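Local coordinates for encapsidation protein (Lactococcus phage asccphi28, PDB 7JQP) that probably serves as the ASCE-fold ATPase of a packaging motor that drives phage DNA into the capsid, at residues E39-L44 against V77-R82; K265-K270 against G283-K288; Y295-Y300 against N345-E350. One frame throughout, in Å; residues are numbered along the deposited sequence.

Contact 1 (E39-L44 against V77-R82)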
loop_
_atom_site.group_PDB
_atom_site.type_symbol
_atom_site.label_atom_id
_atom_site.label_comp_id
_atom_site.label_asym_id
_atom_site.label_seq_id
_atom_site.Cartn_x
_atom_site.Cartn_y
_atom_site.Cartn_z
ATOM N N GLU A 39 -2.167 -32.261 16.905
ATOM C CA GLU A 39 -1.448 -33.519 17.087
ATOM C C GLU A 39 0.054 -33.289 17.124
ATOM O O GLU A 39 0.779 -33.990 17.841
ATOM C CB GLU A 39 -1.805 -34.498 15.969
ATOM C CG GLU A 39 -1.371 -35.943 16.212
ATOM C CD GLU A 39 -2.296 -36.692 17.153
ATOM O OE1 GLU A 39 -3.531 -36.552 17.012
ATOM O OE2 GLU A 39 -1.790 -37.429 18.027
ATOM N N ALA A 40 0.536 -32.308 16.358
ATOM C CA ALA A 40 1.961 -32.010 16.326
ATOM C C ALA A 40 2.441 -31.408 17.641
ATOM O O ALA A 40 3.619 -31.552 17.985
ATOM C CB ALA A 40 2.263 -31.057 15.168
ATOM N N LEU A 41 1.550 -30.744 18.386
ATOM C CA LEU A 41 1.966 -29.975 19.556
ATOM C C LEU A 41 2.925 -30.767 20.438
ATOM O O LEU A 41 3.941 -30.240 20.905
ATOM C CB LEU A 41 0.750 -29.532 20.370
ATOM C CG LEU A 41 -0.145 -28.442 19.788
ATOM C CD1 LEU A 41 -1.216 -28.054 20.805
ATOM C CD2 LEU A 41 0.657 -27.224 19.370
ATOM N N ASP A 42 2.600 -32.034 20.711
ATOM C CA ASP A 42 3.452 -32.826 21.593
ATOM C C ASP A 42 4.899 -32.795 21.117
ATOM O O ASP A 42 5.828 -32.679 21.924
ATOM C CB ASP A 42 2.943 -34.264 21.669
ATOM C CG ASP A 42 3.458 -34.999 22.890
ATOM O OD1 ASP A 42 2.976 -34.710 24.006
ATOM O OD2 ASP A 42 4.345 -35.865 22.731
ATOM N N ASP A 43 5.108 -32.885 19.803
ATOM C CA ASP A 43 6.460 -32.809 19.262
ATOM C C ASP A 43 7.021 -31.398 19.376
ATOM O O ASP A 43 8.165 -31.206 19.803
ATOM C CB ASP A 43 6.463 -33.273 17.804
ATOM C CG ASP A 43 6.055 -34.724 17.658
ATOM O OD1 ASP A 43 5.034 -35.117 18.260
ATOM O OD2 ASP A 43 6.746 -35.467 16.931
ATOM N N LEU A 44 6.228 -30.389 19.008
ATOM C CA LEU A 44 6.746 -29.028 19.025
ATOM C C LEU A 44 7.056 -28.582 20.450
ATOM O O LEU A 44 8.074 -27.924 20.697
ATOM C CB LEU A 44 5.750 -28.057 18.394
ATOM C CG LEU A 44 5.508 -28.105 16.887
ATOM C CD1 LEU A 44 4.747 -29.372 16.527
ATOM C CD2 LEU A 44 4.773 -26.874 16.404
ATOM N N VAL A 77 -8.201 -29.738 24.166
ATOM C CA VAL A 77 -8.608 -30.967 23.489
ATOM C C VAL A 77 -7.447 -31.947 23.397
ATOM O O VAL A 77 -7.588 -33.129 23.729
ATOM C CB VAL A 77 -9.180 -30.648 22.098
ATOM C CG1 VAL A 77 -9.343 -31.919 21.279
ATOM C CG2 VAL A 77 -10.535 -29.966 22.231
ATOM N N TYR A 78 -6.280 -31.478 22.954
ATOM C CA TYR A 78 -5.175 -32.400 22.720
ATOM C C TYR A 78 -4.455 -32.805 23.999
ATOM O O TYR A 78 -3.964 -33.937 24.081
ATOM C CB TYR A 78 -4.198 -31.810 21.712
ATOM C CG TYR A 78 -4.630 -32.128 20.302
ATOM C CD1 TYR A 78 -4.131 -33.247 19.652
ATOM C CD2 TYR A 78 -5.594 -31.368 19.652
ATOM C CE1 TYR A 78 -4.539 -33.576 18.378
ATOM C CE2 TYR A 78 -6.004 -31.685 18.368
ATOM C CZ TYR A 78 -5.474 -32.796 17.740
ATOM O OH TYR A 78 -5.877 -33.130 16.468
ATOM N N PHE A 79 -4.390 -31.932 25.007
ATOM C CA PHE A 79 -3.771 -32.291 26.278
ATOM C C PHE A 79 -4.792 -32.667 27.351
ATOM O O PHE A 79 -4.394 -33.130 28.425
ATOM C CB PHE A 79 -2.865 -31.159 26.797
ATOM C CG PHE A 79 -1.674 -30.885 25.914
ATOM C CD1 PHE A 79 -0.556 -31.700 25.967
ATOM C CD2 PHE A 79 -1.665 -29.802 25.051
ATOM C CE1 PHE A 79 0.536 -31.460 25.154
ATOM C CE2 PHE A 79 -0.572 -29.552 24.241
ATOM C CZ PHE A 79 0.531 -30.381 24.295
ATOM N N GLY A 80 -6.084 -32.479 27.087
ATOM C CA GLY A 80 -7.118 -32.922 28.014
ATOM C C GLY A 80 -6.881 -32.478 29.445
ATOM O O GLY A 80 -6.617 -31.300 29.714
ATOM N N ASN A 81 -6.988 -33.426 30.386
ATOM C CA ASN A 81 -6.867 -33.071 31.796
ATOM C C ASN A 81 -5.543 -32.382 32.106
ATOM O O ASN A 81 -5.481 -31.549 33.018
ATOM C CB ASN A 81 -7.017 -34.287 32.723
ATOM C CG ASN A 81 -8.459 -34.566 33.097
ATOM O OD1 ASN A 81 -9.291 -33.661 33.112
ATOM N ND2 ASN A 81 -8.743 -35.802 33.496
ATOM N N ARG A 82 -4.469 -32.728 31.393
ATOM C CA ARG A 82 -3.179 -32.122 31.698
ATOM C C ARG A 82 -3.196 -30.608 31.522
ATOM O O ARG A 82 -2.330 -29.923 32.078
ATOM C CB ARG A 82 -2.074 -32.717 30.822
ATOM C CG ARG A 82 -2.017 -34.230 30.814
ATOM C CD ARG A 82 -1.253 -34.716 29.592
ATOM N NE ARG A 82 0.050 -34.062 29.475
ATOM C CZ ARG A 82 0.847 -34.164 28.416
ATOM N NH1 ARG A 82 0.477 -34.890 27.370
ATOM N NH2 ARG A 82 2.014 -33.535 28.401
#
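Two helices of the ATPase domain meet where Leu-41, on helix 32-46, packs against Phe-79 in the last turn of helix 72-79. Leu-41 CD1 lies 3.8 Å from Phe-79 CE2, and Leu-41 CB is 4.0 Å from Phe-79 CZ; the branched chain meets the ring obliquely. Leucine and phenylalanine suit this buried side, where Met-74 and Leu-75 also reach Leu-41 and Ile-99 touches the ring. Two residues before Leu-41, the backbone N of Glu-39 sits over a face of the Tyr-78 ring. The Glu-39 chain, bent at chi2 (79°), brings OE1 round to the ring edge, 3.4 Å from Tyr-78 CE1, with carboxylate and ring planes 78° apart. The phenol OH bonds to Asn-35 of the same helix 32-46, the helix that follows the probable P-loop of this ASCE fold. Gly-80, with its positive phi of 50°, then takes the chain out of helix 72-79. Beyond it the flat guanidinium of Arg-82 lies with one face over Phe-79 CD1. Its NH1 is 4.2 Å from Asp-42 OD1, too long for a salt bridge, whereas NH2 forms a true one with Asp-100.

Contact 2 (K265-K270 against G283-K288); sequences KHYGKK and GIAERK
Tyr-267 and Arg-287 make the close part of this contact between the loop 265-270, which leads into strand 273-277, and strand 280-288, which lies between 273-277 and 293-300 in a six-stranded mixed sheet. Arg-287 CB stands over one face of the phenol ring in a CH-pi contact, 3.9 Å from the centroid, and CD reaches CE1 of Tyr-267 at 3.3 Å. The arginine is used here for its aliphatic stem: the guanidinium plane is turned 81° from the ring, so it does not stack on it. With CG of Tyr-267 anti to the backbone N (chi1 -174°), the ring is carried across to the strand, and its CD2 edge meets the methyl of Ala-285, 3.8 Å from CB. A side chain as small as alanine lets that edge come near the strand. Tyr-296 of strand 293-300 stacks on the same face as Arg-287, while Lys-269 N lies 4.0 Å above the plane on the opposite face.

The rest is loose. Lys-269 sets out toward the strand before its chain turns off, Lys-270 points away from the outset, and both are exposed, as befits long charged chains. Arg-287 NE has a long, weak ion pair with Glu-294. Between these two segments the hold is probably the fit of one aromatic ring; directional bonds come from elsewhere, as where the Lys-272 backbone pairs with Ile-284.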
loop_
_atom_site.group_PDB
_atom_site.type_symbol
_atom_site.label_atom_id
_atom_site.label_comp_id
_atom_site.label_asym_id
_atom_site.label_seq_id
_atom_site.Cartn_x
_atom_site.Cartn_y
_atom_site.Cartn_z
ATOM N N LYS A 265 -9.147 -38.606 -26.219
ATOM C CA LYS A 265 -9.366 -39.213 -27.529
ATOM C C LYS A 265 -8.004 -39.436 -28.184
ATOM O O LYS A 265 -7.014 -38.789 -27.829
ATOM C CB LYS A 265 -10.236 -38.318 -28.424
ATOM C CG LYS A 265 -10.706 -38.948 -29.737
ATOM C CD LYS A 265 -11.920 -39.844 -29.562
ATOM C CE LYS A 265 -13.206 -39.009 -29.525
ATOM N NZ LYS A 265 -14.412 -39.842 -29.256
ATOM N N HIS A 266 -7.959 -40.375 -29.132
ATOM C CA HIS A 266 -6.738 -40.719 -29.847
ATOM C C HIS A 266 -6.855 -40.385 -31.330
ATOM O O HIS A 266 -7.873 -40.681 -31.965
ATOM C CB HIS A 266 -6.400 -42.205 -29.702
ATOM C CG HIS A 266 -5.197 -42.621 -30.487
ATOM N ND1 HIS A 266 -5.287 -43.215 -31.727
ATOM C CD2 HIS A 266 -3.876 -42.506 -30.218
ATOM C CE1 HIS A 266 -4.071 -43.456 -32.185
ATOM N NE2 HIS A 266 -3.198 -43.039 -31.286
ATOM N N TYR A 267 -5.796 -39.787 -31.883
ATOM C CA TYR A 267 -5.726 -39.408 -33.293
ATOM C C TYR A 267 -4.495 -40.055 -33.915
ATOM O O TYR A 267 -3.375 -39.877 -33.420
ATOM C CB TYR A 267 -5.677 -37.884 -33.437
ATOM C CG TYR A 267 -5.748 -37.362 -34.856
ATOM C CD1 TYR A 267 -6.705 -37.826 -35.748
ATOM C CD2 TYR A 267 -4.868 -36.382 -35.293
ATOM C CE1 TYR A 267 -6.770 -37.341 -37.040
ATOM C CE2 TYR A 267 -4.934 -35.881 -36.573
ATOM C CZ TYR A 267 -5.879 -36.372 -37.449
ATOM O OH TYR A 267 -5.941 -35.879 -38.733
ATOM N N GLY A 268 -4.703 -40.796 -35.004
ATOM C CA GLY A 268 -3.612 -41.547 -35.603
ATOM C C GLY A 268 -2.575 -40.683 -36.299
ATOM O O GLY A 268 -1.382 -40.991 -36.265
ATOM N N LYS A 269 -3.006 -39.608 -36.953
ATOM C CA LYS A 269 -2.081 -38.855 -37.791
ATOM C C LYS A 269 -0.921 -38.310 -36.962
ATOM O O LYS A 269 -1.033 -38.095 -35.751
ATOM C CB LYS A 269 -2.794 -37.695 -38.495
ATOM C CG LYS A 269 -3.773 -38.099 -39.593
ATOM C CD LYS A 269 -3.101 -38.842 -40.737
ATOM C CE LYS A 269 -4.142 -39.507 -41.628
ATOM N NZ LYS A 269 -3.520 -40.354 -42.681
ATOM N N LYS A 270 0.202 -38.071 -37.639
ATOM C CA LYS A 270 1.405 -37.610 -36.966
ATOM C C LYS A 270 1.236 -36.167 -36.495
ATOM O O LYS A 270 0.469 -35.399 -37.081
ATOM C CB LYS A 270 2.612 -37.742 -37.888
ATOM C CG LYS A 270 2.904 -39.196 -38.248
ATOM C CD LYS A 270 4.007 -39.346 -39.277
ATOM C CE LYS A 270 4.341 -40.817 -39.516
ATOM N NZ LYS A 270 3.227 -41.572 -40.155
ATOM N N GLY A 283 3.871 -34.196 -28.506
ATOM C CA GLY A 283 3.412 -33.748 -29.802
ATOM C C GLY A 283 1.994 -33.227 -29.728
ATOM O O GLY A 283 1.173 -33.701 -28.944
ATOM N N ILE A 284 1.720 -32.227 -30.563
ATOM C CA ILE A 284 0.390 -31.654 -30.712
ATOM C C ILE A 284 -0.075 -31.931 -32.133
ATOM O O ILE A 284 0.620 -31.588 -33.096
ATOM C CB ILE A 284 0.376 -30.143 -30.416
ATOM C CG1 ILE A 284 0.662 -29.898 -28.934
ATOM C CG2 ILE A 284 -0.960 -29.541 -30.827
ATOM C CD1 ILE A 284 0.733 -28.434 -28.544
ATOM N N ALA A 285 -1.246 -32.544 -32.262
ATOM C CA ALA A 285 -1.800 -32.913 -33.555
ATOM C C ALA A 285 -3.053 -32.092 -33.812
ATOM O O ALA A 285 -3.934 -32.006 -32.949
ATOM C CB ALA A 285 -2.128 -34.406 -33.611
ATOM N N GLU A 286 -3.129 -31.497 -34.997
ATOM C CA GLU A 286 -4.269 -30.695 -35.413
ATOM C C GLU A 286 -4.988 -31.419 -36.541
ATOM O O GLU A 286 -4.373 -31.774 -37.553
ATOM C CB GLU A 286 -3.822 -29.302 -35.854
ATOM C CG GLU A 286 -3.360 -28.420 -34.696
ATOM C CD GLU A 286 -2.971 -27.027 -35.141
ATOM O OE1 GLU A 286 -2.855 -26.805 -36.365
ATOM O OE2 GLU A 286 -2.786 -26.155 -34.266
ATOM N N ARG A 287 -6.287 -31.633 -36.360
ATOM C CA ARG A 287 -7.130 -32.330 -37.321
ATOM C C ARG A 287 -8.178 -31.396 -37.900
ATOM O O ARG A 287 -8.985 -30.826 -37.160
ATOM C CB ARG A 287 -7.791 -33.545 -36.666
ATOM C CG ARG A 287 -9.050 -34.023 -37.367
ATOM C CD ARG A 287 -9.456 -35.412 -36.918
ATOM N NE ARG A 287 -10.904 -35.585 -36.925
ATOM C CZ ARG A 287 -11.561 -36.613 -37.453
ATOM N NH1 ARG A 287 -10.915 -37.580 -38.090
ATOM N NH2 ARG A 287 -12.883 -36.655 -37.358
ATOM N N LYS A 288 -8.178 -31.270 -39.225
ATOM C CA LYS A 288 -9.137 -30.403 -39.891
ATOM C C LYS A 288 -10.513 -31.057 -39.862
ATOM O O LYS A 288 -10.676 -32.205 -40.285
ATOM C CB LYS A 288 -8.704 -30.135 -41.332
#

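Contact 3 (Y295-Y300 against N345-E350); sequences YYYQVY and NMVYHE
Tyr-296 and Tyr-348 lie side by side and point the same way from neighbouring strands, their rings 25° from parallel with centroids 5.1 Å apart. They are slid so far that they barely overlap: CD2 of Tyr-348 hangs over the rim of the Tyr-296 ring, while CB of Tyr-348 packs on CD2 of Tyr-296 at 3.7 Å. On the other face of the sheet Tyr-297 and His-349 also run alongside each other, but their planes are inclined at 61°, and the nearer contact is between Tyr-297 CB and His-349 ND1, at 3.7 Å.

This pairing is parallel: the short strand 348-349, reached after helix 328-343, adds itself to strand 293-300 at the margin of the six-stranded sheet. Tyr-297 N donates to Tyr-348 O at 2.7 Å, and Tyr-348 N donates to Tyr-295 O at 3.0 Å. A third bond, from Glu-350 N to Tyr-297 O, is weak.

Val-347 lies against one face of the Tyr-297 ring. Its chi1 of -53° sets CG1 anti to the carbonyl carbon and CG2 between N and that carbon, which turns both methyls to the ring, as a beta-branched residue can. CG2 stands over the face, 3.9 Å from the centroid, and CG1 lies beside CE1. The hydroxyl of Tyr-297 bonds to the backbone O of Tyr-338, a polar end satisfied within a buried setting. At the far end Glu-350 crosses Gln-298 at a slant, its OE2 3.3 Å from Gln-298 CB; Trp-358 meets this strand by bonding to Gln-298 O.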
loop_
_atom_site.group_PDB
_atom_site.type_symbol
_atom_site.label_atom_id
_atom_site.label_comp_id
_atom_site.label_asym_id
_atom_site.label_seq_id
_atom_site.Cartn_x
_atom_site.Cartn_y
_atom_site.Cartn_z
ATOM N N TYR A 295 -7.944 -30.495 -31.818
ATOM C CA TYR A 295 -6.637 -30.588 -31.178
ATOM C C TYR A 295 -6.491 -31.900 -30.417
ATOM O O TYR A 295 -7.384 -32.284 -29.656
ATOM C CB TYR A 295 -6.441 -29.398 -30.237
ATOM C CG TYR A 295 -6.540 -28.068 -30.947
ATOM C CD1 TYR A 295 -5.427 -27.497 -31.548
ATOM C CD2 TYR A 295 -7.750 -27.388 -31.027
ATOM C CE1 TYR A 295 -5.513 -26.282 -32.201
ATOM C CE2 TYR A 295 -7.846 -26.172 -31.677
ATOM C CZ TYR A 295 -6.724 -25.624 -32.263
ATOM O OH TYR A 295 -6.813 -24.414 -32.914
ATOM N N TYR A 296 -5.350 -32.565 -30.602
ATOM C CA TYR A 296 -5.006 -33.763 -29.849
ATOM C C TYR A 296 -3.610 -33.596 -29.268
ATOM O O TYR A 296 -2.675 -33.232 -29.987
ATOM C CB TYR A 296 -5.044 -35.025 -30.713
ATOM C CG TYR A 296 -6.402 -35.382 -31.260
ATOM C CD1 TYR A 296 -6.975 -34.647 -32.286
ATOM C CD2 TYR A 296 -7.108 -36.464 -30.753
ATOM C CE1 TYR A 296 -8.213 -34.980 -32.793
ATOM C CE2 TYR A 296 -8.346 -36.807 -31.256
ATOM C CZ TYR A 296 -8.894 -36.060 -32.276
ATOM O OH TYR A 296 -10.130 -36.392 -32.779
ATOM N N TYR A 297 -3.472 -33.867 -27.975
ATOM C CA TYR A 297 -2.198 -33.782 -27.273
ATOM C C TYR A 297 -1.697 -35.197 -27.034
ATOM O O TYR A 297 -2.380 -35.996 -26.384
ATOM C CB TYR A 297 -2.355 -33.024 -25.955
ATOM C CG TYR A 297 -2.444 -31.523 -26.118
ATOM C CD1 TYR A 297 -3.211 -30.959 -27.128
ATOM C CD2 TYR A 297 -1.767 -30.672 -25.257
ATOM C CE1 TYR A 297 -3.293 -29.591 -27.282
ATOM C CE2 TYR A 297 -1.847 -29.300 -25.401
ATOM C CZ TYR A 297 -2.612 -28.765 -26.415
ATOM O OH TYR A 297 -2.697 -27.400 -26.566
ATOM N N GLN A 298 -0.508 -35.504 -27.552
ATOM C CA GLN A 298 0.010 -36.862 -27.537
ATOM C C GLN A 298 1.437 -36.882 -27.003
ATOM O O GLN A 298 2.133 -35.864 -26.979
ATOM C CB GLN A 298 -0.016 -37.498 -28.940
ATOM C CG GLN A 298 -1.228 -37.140 -29.784
ATOM C CD GLN A 298 -0.957 -37.287 -31.274
ATOM O OE1 GLN A 298 0.172 -37.107 -31.732
ATOM N NE2 GLN A 298 -1.991 -37.623 -32.035
ATOM N N VAL A 299 1.860 -38.076 -26.587
ATOM C CA VAL A 299 3.207 -38.327 -26.089
ATOM C C VAL A 299 3.799 -39.483 -26.880
ATOM O O VAL A 299 3.146 -40.518 -27.056
ATOM C CB VAL A 299 3.203 -38.654 -24.583
ATOM C CG1 VAL A 299 4.623 -38.777 -24.058
ATOM C CG2 VAL A 299 2.422 -37.592 -23.819
ATOM N N TYR A 300 5.025 -39.307 -27.365
ATOM C CA TYR A 300 5.733 -40.335 -28.119
ATOM C C TYR A 300 7.018 -40.695 -27.388
ATOM O O TYR A 300 7.833 -39.818 -27.083
ATOM C CB TYR A 300 6.041 -39.857 -29.540
ATOM C CG TYR A 300 4.804 -39.605 -30.373
ATOM C CD1 TYR A 300 4.204 -38.354 -30.393
ATOM C CD2 TYR A 300 4.235 -40.617 -31.135
ATOM C CE1 TYR A 300 3.071 -38.116 -31.149
ATOM C CE2 TYR A 300 3.102 -40.389 -31.894
ATOM C CZ TYR A 300 2.524 -39.137 -31.897
ATOM O OH TYR A 300 1.396 -38.909 -32.652
ATOM N N ASN A 345 -10.643 -27.082 -21.063
ATOM C CA ASN A 345 -10.839 -28.450 -21.540
ATOM C C ASN A 345 -11.267 -28.431 -23.012
ATOM O O ASN A 345 -12.358 -28.865 -23.384
ATOM C CB ASN A 345 -11.861 -29.187 -20.687
ATOM C CG ASN A 345 -11.700 -30.696 -20.760
ATOM O OD1 ASN A 345 -10.833 -31.207 -21.473
ATOM N ND2 ASN A 345 -12.562 -31.418 -20.054
HETATM N N MSE A 346 -10.371 -27.912 -23.850
HETATM C CA MSE A 346 -10.653 -27.749 -25.272
HETATM C C MSE A 346 -9.814 -28.669 -26.163
HETATM O O MSE A 346 -9.924 -28.624 -27.390
HETATM C CB MSE A 346 -10.408 -26.291 -25.694
HETATM C CG MSE A 346 -11.422 -25.266 -25.191
HETATM SE SE MSE A 346 -10.945 -23.485 -25.862
HETATM C CE MSE A 346 -12.534 -22.457 -25.389
ATOM N N VAL A 347 -8.977 -29.504 -25.549
ATOM C CA VAL A 347 -8.092 -30.395 -26.287
ATOM C C VAL A 347 -8.331 -31.831 -25.833
ATOM O O VAL A 347 -8.806 -32.089 -24.724
ATOM C CB VAL A 347 -6.605 -30.013 -26.110
ATOM C CG1 VAL A 347 -6.379 -28.549 -26.458
ATOM C CG2 VAL A 347 -6.135 -30.305 -24.686
ATOM N N TYR A 348 -7.989 -32.770 -26.716
ATOM C CA TYR A 348 -8.104 -34.195 -26.436
ATOM C C TYR A 348 -6.758 -34.728 -25.959
ATOM O O TYR A 348 -5.729 -34.485 -26.598
ATOM C CB TYR A 348 -8.548 -34.984 -27.672
ATOM C CG TYR A 348 -10.004 -34.843 -28.056
ATOM C CD1 TYR A 348 -10.998 -35.465 -27.312
ATOM C CD2 TYR A 348 -10.382 -34.118 -29.178
ATOM C CE1 TYR A 348 -12.327 -35.353 -27.661
ATOM C CE2 TYR A 348 -11.712 -34.000 -29.535
ATOM C CZ TYR A 348 -12.681 -34.625 -28.775
ATOM O OH TYR A 348 -14.010 -34.511 -29.114
ATOM N N HIS A 349 -6.772 -35.466 -24.851
ATOM C CA HIS A 349 -5.577 -36.082 -24.289
ATOM C C HIS A 349 -5.651 -37.591 -24.482
ATOM O O HIS A 349 -6.716 -38.194 -24.328
ATOM C CB HIS A 349 -5.425 -35.741 -22.804
ATOM C CG HIS A 349 -4.989 -34.332 -22.555
ATOM N ND1 HIS A 349 -3.670 -33.939 -22.632
ATOM C CD2 HIS A 349 -5.693 -33.223 -22.224
ATOM C CE1 HIS A 349 -3.581 -32.648 -22.370
ATOM N NE2 HIS A 349 -4.793 -32.190 -22.117
ATOM N N GLU A 350 -4.519 -38.200 -24.836
ATOM C CA GLU A 350 -4.521 -39.630 -25.134
ATOM C C GLU A 350 -5.006 -40.448 -23.941
ATOM O O GLU A 350 -5.818 -41.368 -24.101
ATOM C CB GLU A 350 -3.126 -40.078 -25.569
ATOM C CG GLU A 350 -2.813 -39.776 -27.029
ATOM C CD GLU A 350 -1.501 -40.381 -27.486
ATOM O OE1 GLU A 350 -0.659 -40.707 -26.623
ATOM O OE2 GLU A 350 -1.316 -40.539 -28.712
#

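In the fold
Contacts 2 and 3 form one neighbourhood, their centres 8 Å apart, because strands 280-288 and 293-300 are antiparallel neighbours in the six-stranded sheet. Backbone links at 2.8 Å, Ala-285 N to Tyr-296 O and Gly-283 O to Gln-298 N, probably hydrogen bonds, tie them together. The loop of contact 2 also reaches contact 3 directly, since Lys-265 packs on Tyr-348. Contact 1 lies across the chain's centre, about 57 Å from contact 2 and 50 Å from contact 3 between centres. It borders the ATPase sheet, and one of its segments, 39-44, is on the helix after the probable P-loop, whose backbone amides hold a sulfate; the other two belong to the separate sheet beyond it.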